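Local atomic coordinates of putative amidohydrolase (Unidentified, PDB entry 3MKV), a protein that probably acts as a prolidase, a zinc-dependent peptidase of the amidohydrolase superfamily that cleaves dipeptides ending in proline. Residues L75-T87 against G159-A171. Sequence-based numbering, arbitrary orientation.
Sequences LPRVATLPNVLVT and GCCVRVGALGRVA
Asn83 lays its side-chain amide over one face of the Arg163 guanidinium, with OD1 3.9 Å above the plane, over its centre. The two planes are 30° apart. The same OD1 takes the backbone N-H of Val164 in a nearly straight bond: Val164 N to Asn83 OD1 is 2.7 Å. The donor is tilted 34° from the amide plane. Water 2 also donates to this oxygen and to Leu81 O, and accepts from Gly165 N. Water 3 links Asn83 ND2 to Val162 O.

The Arg163 chain is bent twice along its length, at CB-CG and at CG-CD, and curls round Ala79 O. Arg163 NE donates to Ala79 O at 2.8 Å, in the guanidinium plane. NH2 lies close to Leu81 O, but that bond is too short and bent to be trusted in detail. NH1 forms a salt bridge with Asp150 of a third subunit, whose carboxylate also accepts from Asn83 N.

On the apolar side, Val164 CG1 packs on Val86 CG1 at 3.7 Å and lies near Thr87 OG1. That hydroxyl bonds back to Asn83 O, one turn earlier. Gly165, in the type I turn from Arg163 to Ala166, passes close to the 75-79 backbone, its CA 3.6 Å from Val78 O. Water 1 bridges Leu75 O and Gly165 O. Leu75 and Leu167 cross at about a right angle through their CD1 methyls, and the Leu167 side chain is about 6 Å from a zinc ion.

The contact joins helix 75-78 and the start of helix 83-99 to a loop that runs from the subunit interface toward the metal site. The buried guanidinium charge is probably compensated by Asp150 of the third subunit and by Ala79 O. Arg163 and the Asn83 N-H meet one carboxylate, which ties the contact to the subunit interface.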
ATOM      1  N   LEU A  75      10.759  11.731 -26.588  1.00 50.96           N
ATOM      2  CA  LEU A  75       9.790  10.699 -26.269  1.00 50.30           C
ATOM      3  C   LEU A  75       9.395  10.691 -24.793  1.00 54.52           C
ATOM      4  O   LEU A  75       8.218  10.548 -24.463  1.00 51.27           O
ATOM      5  CB  LEU A  75      10.329   9.338 -26.709  1.00 48.46           C
ATOM      6  CG  LEU A  75      10.620   9.289 -28.217  1.00 50.78           C
ATOM      7  CD1 LEU A  75      11.139   7.923 -28.641  1.00 48.95           C
ATOM      8  CD2 LEU A  75       9.374   9.654 -29.006  1.00 42.72           C
ATOM      9  N   PRO A  76      10.376  10.864 -23.894  1.00 55.84           N
ATOM     10  CA  PRO A  76      10.008  10.934 -22.491  1.00 53.95           C
ATOM     11  C   PRO A  76       8.989  12.037 -22.282  1.00 53.37           C
ATOM     12  O   PRO A  76       8.036  11.868 -21.518  1.00 55.98           O
ATOM     13  CB  PRO A  76      11.325  11.290 -21.796  1.00 53.63           C
ATOM     14  CG  PRO A  76      12.383  10.771 -22.715  1.00 52.45           C
ATOM     15  CD  PRO A  76      11.827  11.013 -24.098  1.00 56.37           C
ATOM     16  N   ARG A  77       9.184  13.167 -22.949  1.00 52.70           N
ATOM     17  CA  ARG A  77       8.239  14.261 -22.796  1.00 55.12           C
ATOM     18  C   ARG A  77       6.864  13.911 -23.366  1.00 52.20           C
ATOM     19  O   ARG A  77       5.839  14.332 -22.828  1.00 51.40           O
ATOM     20  CB  ARG A  77       8.751  15.564 -23.413  1.00 55.11           C
ATOM     21  CG  ARG A  77       7.708  16.671 -23.307  1.00 60.80           C
ATOM     22  CD  ARG A  77       8.176  18.002 -23.871  1.00 70.63           C
ATOM     23  NE  ARG A  77       7.138  19.020 -23.701  1.00 72.66           N
ATOM     24  CZ  ARG A  77       6.294  19.404 -24.657  1.00 73.22           C
ATOM     25  NH1 ARG A  77       6.360  18.873 -25.873  1.00 75.73           N
ATOM     26  NH2 ARG A  77       5.385  20.331 -24.398  1.00 72.56           N
ATOM     27  N   VAL A  78       6.839  13.138 -24.448  1.00 50.63           N
ATOM     28  CA  VAL A  78       5.566  12.755 -25.072  1.00 47.97           C
ATOM     29  C   VAL A  78       4.655  11.938 -24.132  1.00 50.10           C
ATOM     30  O   VAL A  78       3.433  12.019 -24.230  1.00 51.82           O
ATOM     31  CB  VAL A  78       5.773  12.041 -26.432  1.00 45.85           C
ATOM     32  CG1 VAL A  78       4.442  11.687 -27.058  1.00 41.33           C
ATOM     33  CG2 VAL A  78       6.586  12.927 -27.397  1.00 41.32           C
ATOM     34  N   ALA A  79       5.241  11.181 -23.206  1.00 47.23           N
ATOM     35  CA  ALA A  79       4.441  10.341 -22.315  1.00 50.64           C
ATOM     36  C   ALA A  79       3.762  11.140 -21.203  1.00 54.15           C
ATOM     37  O   ALA A  79       2.839  10.650 -20.555  1.00 56.14           O
ATOM     38  CB  ALA A  79       5.281   9.212 -21.725  1.00 46.62           C
ATOM     39  N   THR A  80       4.224  12.366 -20.985  1.00 56.34           N
ATOM     40  CA  THR A  80       3.644  13.237 -19.965  1.00 54.87           C
ATOM     41  C   THR A  80       2.566  14.154 -20.541  1.00 49.99           C
ATOM     42  O   THR A  80       1.754  14.705 -19.806  1.00 52.98           O
ATOM     43  CB  THR A  80       4.725  14.109 -19.305  1.00 54.31           C
ATOM     44  OG1 THR A  80       5.051  15.188 -20.184  1.00 52.47           O
ATOM     45  CG2 THR A  80       5.974  13.277 -19.024  1.00 44.44           C
ATOM     46  N   LEU A  81       2.576  14.330 -21.856  1.00 51.42           N
ATOM     47  CA  LEU A  81       1.505  15.041 -22.542  1.00 48.98           C
ATOM     48  C   LEU A  81       0.140  14.378 -22.332  1.00 53.99           C
ATOM     49  O   LEU A  81       0.034  13.152 -22.214  1.00 52.87           O
ATOM     50  CB  LEU A  81       1.809  15.114 -24.032  1.00 48.91           C
ATOM     51  CG  LEU A  81       3.028  15.960 -24.392  1.00 49.31           C
ATOM     52  CD1 LEU A  81       3.175  16.022 -25.894  1.00 41.37           C
ATOM     53  CD2 LEU A  81       2.873  17.363 -23.798  1.00 46.99           C
ATOM     54  N   PRO A  82      -0.913  15.197 -22.281  1.00 51.50           N
ATOM     55  CA  PRO A  82      -2.277  14.737 -22.140  1.00 52.19           C
ATOM     56  C   PRO A  82      -2.656  13.727 -23.213  1.00 54.17           C
ATOM     57  O   PRO A  82      -2.274  13.878 -24.372  1.00 55.73           O
ATOM     58  CB  PRO A  82      -3.087  16.022 -22.333  1.00 55.11           C
ATOM     59  CG  PRO A  82      -2.167  17.094 -21.851  1.00 52.36           C
ATOM     60  CD  PRO A  82      -0.832  16.663 -22.356  1.00 53.04           C
ATOM     61  N   ASN A  83      -3.422  12.717 -22.818  1.00 52.90           N
ATOM     62  CA  ASN A  83      -3.856  11.663 -23.714  1.00 49.08           C
ATOM     63  C   ASN A  83      -4.665  12.200 -24.899  1.00 50.84           C
ATOM     64  O   ASN A  83      -4.621  11.651 -25.996  1.00 53.92           O
ATOM     65  CB  ASN A  83      -4.657  10.628 -22.925  1.00 45.62           C
ATOM     66  CG  ASN A  83      -3.781   9.793 -21.988  1.00 46.66           C
ATOM     67  OD1 ASN A  83      -2.646   9.427 -22.323  1.00 40.36           O
ATOM     68  ND2 ASN A  83      -4.319   9.466 -20.815  1.00 40.73           N
ATOM     69  N   VAL A  84      -5.384  13.291 -24.671  1.00 50.98           N
ATOM     70  CA  VAL A  84      -6.198  13.926 -25.699  1.00 44.24           C
ATOM     71  C   VAL A  84      -5.320  14.511 -26.798  1.00 44.25           C
ATOM     72  O   VAL A  84      -5.536  14.238 -27.973  1.00 44.33           O
ATOM     73  CB  VAL A  84      -7.106  15.032 -25.074  1.00 47.31           C
ATOM     74  CG1 VAL A  84      -7.731  15.936 -26.155  1.00 37.29           C
ATOM     75  CG2 VAL A  84      -8.193  14.397 -24.195  1.00 41.91           C
ATOM     76  N   LEU A  85      -4.323  15.304 -26.406  1.00 44.66           N
ATOM     77  CA  LEU A  85      -3.447  15.977 -27.359  1.00 50.19           C
ATOM     78  C   LEU A  85      -2.667  14.983 -28.190  1.00 49.39           C
ATOM     79  O   LEU A  85      -2.537  15.124 -29.402  1.00 53.90           O
ATOM     80  CB  LEU A  85      -2.471  16.921 -26.640  1.00 50.38           C
ATOM     81  CG  LEU A  85      -3.111  18.102 -25.901  1.00 60.11           C
ATOM     82  CD1 LEU A  85      -2.051  18.944 -25.195  1.00 64.59           C
ATOM     83  CD2 LEU A  85      -3.976  18.965 -26.821  1.00 52.79           C
ATOM     84  N   VAL A  86      -2.126  13.978 -27.524  1.00 52.08           N
ATOM     85  CA  VAL A  86      -1.356  12.972 -28.208  1.00 43.87           C
ATOM     86  C   VAL A  86      -2.218  12.296 -29.260  1.00 43.04           C
ATOM     87  O   VAL A  86      -1.792  12.116 -30.393  1.00 45.21           O
ATOM     88  CB  VAL A  86      -0.812  11.939 -27.222  1.00 45.89           C
ATOM     89  CG1 VAL A  86       0.014  10.901 -27.956  1.00 47.69           C
ATOM     90  CG2 VAL A  86       0.033  12.635 -26.162  1.00 41.44           C
ATOM     91  N   THR A  87      -3.437  11.932 -28.877  1.00 39.27           N
ATOM     92  CA  THR A  87      -4.347  11.235 -29.767  1.00 38.71           C
ATOM     93  C   THR A  87      -4.662  12.096 -30.984  1.00 41.99           C
ATOM     94  O   THR A  87      -4.564  11.644 -32.115  1.00 43.95           O
ATOM     95  CB  THR A  87      -5.689  10.906 -29.052  1.00 42.54           C
ATOM     96  OG1 THR A  87      -5.467   9.988 -27.976  1.00 45.90           O
ATOM     97  CG2 THR A  87      -6.670  10.306 -30.016  1.00 34.28           C
ATOM     98  N   GLY A 159      -0.329   2.709 -12.015  1.00107.26           N
ATOM     99  CA  GLY A 159      -0.142   1.336 -12.479  1.00109.07           C
ATOM    100  C   GLY A 159      -1.068   0.866 -13.588  1.00108.71           C
ATOM    101  O   GLY A 159      -0.614   0.561 -14.694  1.00108.51           O
ATOM    102  N   CYS A 160      -2.364   0.794 -13.290  1.00107.70           N
ATOM    103  CA  CYS A 160      -3.354   0.247 -14.221  1.00107.04           C
ATOM    104  C   CYS A 160      -3.355   0.948 -15.573  1.00101.72           C
ATOM    105  O   CYS A 160      -3.524   0.305 -16.612  1.00 97.66           O
ATOM    106  CB  CYS A 160      -4.769   0.349 -13.635  1.00110.00           C
ATOM    107  SG  CYS A 160      -4.962  -0.231 -11.944  1.00126.00           S
ATOM    108  N   CYS A 161      -3.172   2.267 -15.543  1.00 96.98           N
ATOM    109  CA  CYS A 161      -3.443   3.122 -16.700  1.00 93.52           C
ATOM    110  C   CYS A 161      -2.265   3.414 -17.626  1.00 87.50           C
ATOM    111  O   CYS A 161      -1.258   3.998 -17.220  1.00 85.84           O
ATOM    112  CB  CYS A 161      -4.079   4.438 -16.246  1.00 94.98           C
ATOM    113  SG  CYS A 161      -5.818   4.595 -16.688  1.00111.52           S
ATOM    114  N   VAL A 162      -2.421   3.028 -18.888  1.00 80.55           N
ATOM    115  CA  VAL A 162      -1.449   3.362 -19.915  1.00 76.21           C
ATOM    116  C   VAL A 162      -1.602   4.817 -20.397  1.00 70.48           C
ATOM    117  O   VAL A 162      -2.718   5.318 -20.586  1.00 64.91           O
ATOM    118  CB  VAL A 162      -1.548   2.392 -21.111  1.00 75.59           C
ATOM    119  CG1 VAL A 162      -2.237   1.105 -20.683  1.00 75.62           C
ATOM    120  CG2 VAL A 162      -2.263   3.047 -22.292  1.00 80.00           C
ATOM    121  N   ARG A 163      -0.468   5.493 -20.562  1.00 63.14           N
ATOM    122  CA  ARG A 163      -0.445   6.816 -21.161  1.00 55.30           C
ATOM    123  C   ARG A 163      -0.411   6.608 -22.657  1.00 54.54           C
ATOM    124  O   ARG A 163       0.297   5.734 -23.148  1.00 57.92           O
ATOM    125  CB  ARG A 163       0.810   7.588 -20.750  1.00 55.61           C
ATOM    126  CG  ARG A 163       1.067   7.690 -19.252  1.00 49.83           C
ATOM    127  CD  ARG A 163       0.298   8.806 -18.601  1.00 44.94           C
ATOM    128  NE  ARG A 163       0.330  10.029 -19.383  1.00 44.61           N
ATOM    129  CZ  ARG A 163      -0.613  10.963 -19.335  1.00 40.13           C
ATOM    130  NH1 ARG A 163      -1.656  10.808 -18.536  1.00 41.26           N
ATOM    131  NH2 ARG A 163      -0.512  12.046 -20.089  1.00 53.10           N
ATOM    132  N   VAL A 164      -1.165   7.415 -23.387  1.00 53.33           N
ATOM    133  CA  VAL A 164      -1.253   7.268 -24.829  1.00 48.82           C
ATOM    134  C   VAL A 164       0.066   7.609 -25.515  1.00 51.13           C
ATOM    135  O   VAL A 164       0.370   7.096 -26.591  1.00 48.69           O
ATOM    136  CB  VAL A 164      -2.371   8.151 -25.389  1.00 52.15           C
ATOM    137  CG1 VAL A 164      -2.283   8.243 -26.900  1.00 44.89           C
ATOM    138  CG2 VAL A 164      -3.732   7.618 -24.933  1.00 47.11           C
ATOM    139  N   GLY A 165       0.855   8.470 -24.881  1.00 49.52           N
ATOM    140  CA  GLY A 165       2.127   8.886 -25.440  1.00 45.64           C
ATOM    141  C   GLY A 165       3.287   8.014 -25.022  1.00 47.26           C
ATOM    142  O   GLY A 165       4.440   8.333 -25.318  1.00 47.33           O
ATOM    143  N   ALA A 166       2.992   6.913 -24.332  1.00 45.17           N
ATOM    144  CA  ALA A 166       4.028   5.956 -23.921  1.00 44.27           C
ATOM    145  C   ALA A 166       4.307   4.921 -25.001  1.00 42.73           C
ATOM    146  O   ALA A 166       3.426   4.138 -25.366  1.00 42.13           O
ATOM    147  CB  ALA A 166       3.646   5.267 -22.612  1.00 43.44           C
ATOM    148  N   LEU A 167       5.531   4.929 -25.517  1.00 43.42           N
ATOM    149  CA  LEU A 167       5.966   3.940 -26.508  1.00 48.50           C
ATOM    150  C   LEU A 167       6.327   2.581 -25.865  1.00 47.01           C
ATOM    151  O   LEU A 167       6.250   1.528 -26.514  1.00 42.27           O
ATOM    152  CB  LEU A 167       7.185   4.447 -27.288  1.00 46.23           C
ATOM    153  CG  LEU A 167       7.196   5.725 -28.139  1.00 51.18           C
ATOM    154  CD1 LEU A 167       8.358   5.613 -29.141  1.00 49.90           C
ATOM    155  CD2 LEU A 167       5.893   6.015 -28.870  1.00 44.00           C
ATOM    156  N   GLY A 168       6.737   2.610 -24.601  1.00 44.74           N
ATOM    157  CA  GLY A 168       7.071   1.386 -23.896  1.00 46.43           C
ATOM    158  C   GLY A 168       6.628   1.320 -22.449  1.00 44.26           C
ATOM    159  O   GLY A 168       5.909   2.181 -21.966  1.00 48.07           O
ATOM    160  N   ARG A 169       7.068   0.269 -21.764  1.00 45.90           N
ATOM    161  CA  ARG A 169       6.778   0.061 -20.355  1.00 44.55           C
ATOM    162  C   ARG A 169       7.932  -0.730 -19.780  1.00 43.83           C
ATOM    163  O   ARG A 169       8.501  -1.567 -20.468  1.00 45.97           O
ATOM    164  CB  ARG A 169       5.497  -0.744 -20.187  1.00 45.32           C
ATOM    165  CG  ARG A 169       5.578  -2.143 -20.795  1.00 51.56           C
ATOM    166  CD  ARG A 169       4.255  -2.882 -20.655  1.00 48.98           C
ATOM    167  NE  ARG A 169       3.960  -3.214 -19.270  1.00 38.49           N
ATOM    168  CZ  ARG A 169       2.850  -3.836 -18.871  1.00 47.48           C
ATOM    169  NH1 ARG A 169       1.922  -4.184 -19.751  1.00 44.32           N
ATOM    170  NH2 ARG A 169       2.662  -4.106 -17.587  1.00 41.64           N
ATOM    171  N   VAL A 170       8.266  -0.474 -18.517  1.00 46.45           N
ATOM    172  CA  VAL A 170       9.348  -1.190 -17.853  1.00 46.46           C
ATOM    173  C   VAL A 170       8.869  -2.471 -17.196  1.00 48.89           C
ATOM    174  O   VAL A 170       7.773  -2.529 -16.638  1.00 51.47           O
ATOM    175  CB  VAL A 170      10.045  -0.322 -16.793  1.00 50.40           C
ATOM    176  CG1 VAL A 170      11.106  -1.147 -16.043  1.00 38.30           C
ATOM    177  CG2 VAL A 170      10.661   0.902 -17.452  1.00 48.52           C
ATOM    178  N   ALA A 171       9.703  -3.498 -17.267  1.00 50.26           N
ATOM    179  CA  ALA A 171       9.379  -4.797 -16.700  1.00 53.00           C
ATOM    180  C   ALA A 171      10.671  -5.610 -16.546  1.00 53.44           C
ATOM    181  O   ALA A 171      11.491  -5.664 -17.467  1.00 51.24           O
ATOM    182  CB  ALA A 171       8.364  -5.537 -17.596  1.00 48.57           C
TER
HETATM  183  O   HOH W   1       7.104   8.064 -25.191  1.00 69.94           O
HETATM  184  O   HOH W   2      -0.150  10.380 -22.903  1.00 50.46           O
HETATM  185  O   HOH W   3      -3.989   7.199 -18.526  1.00 56.63           O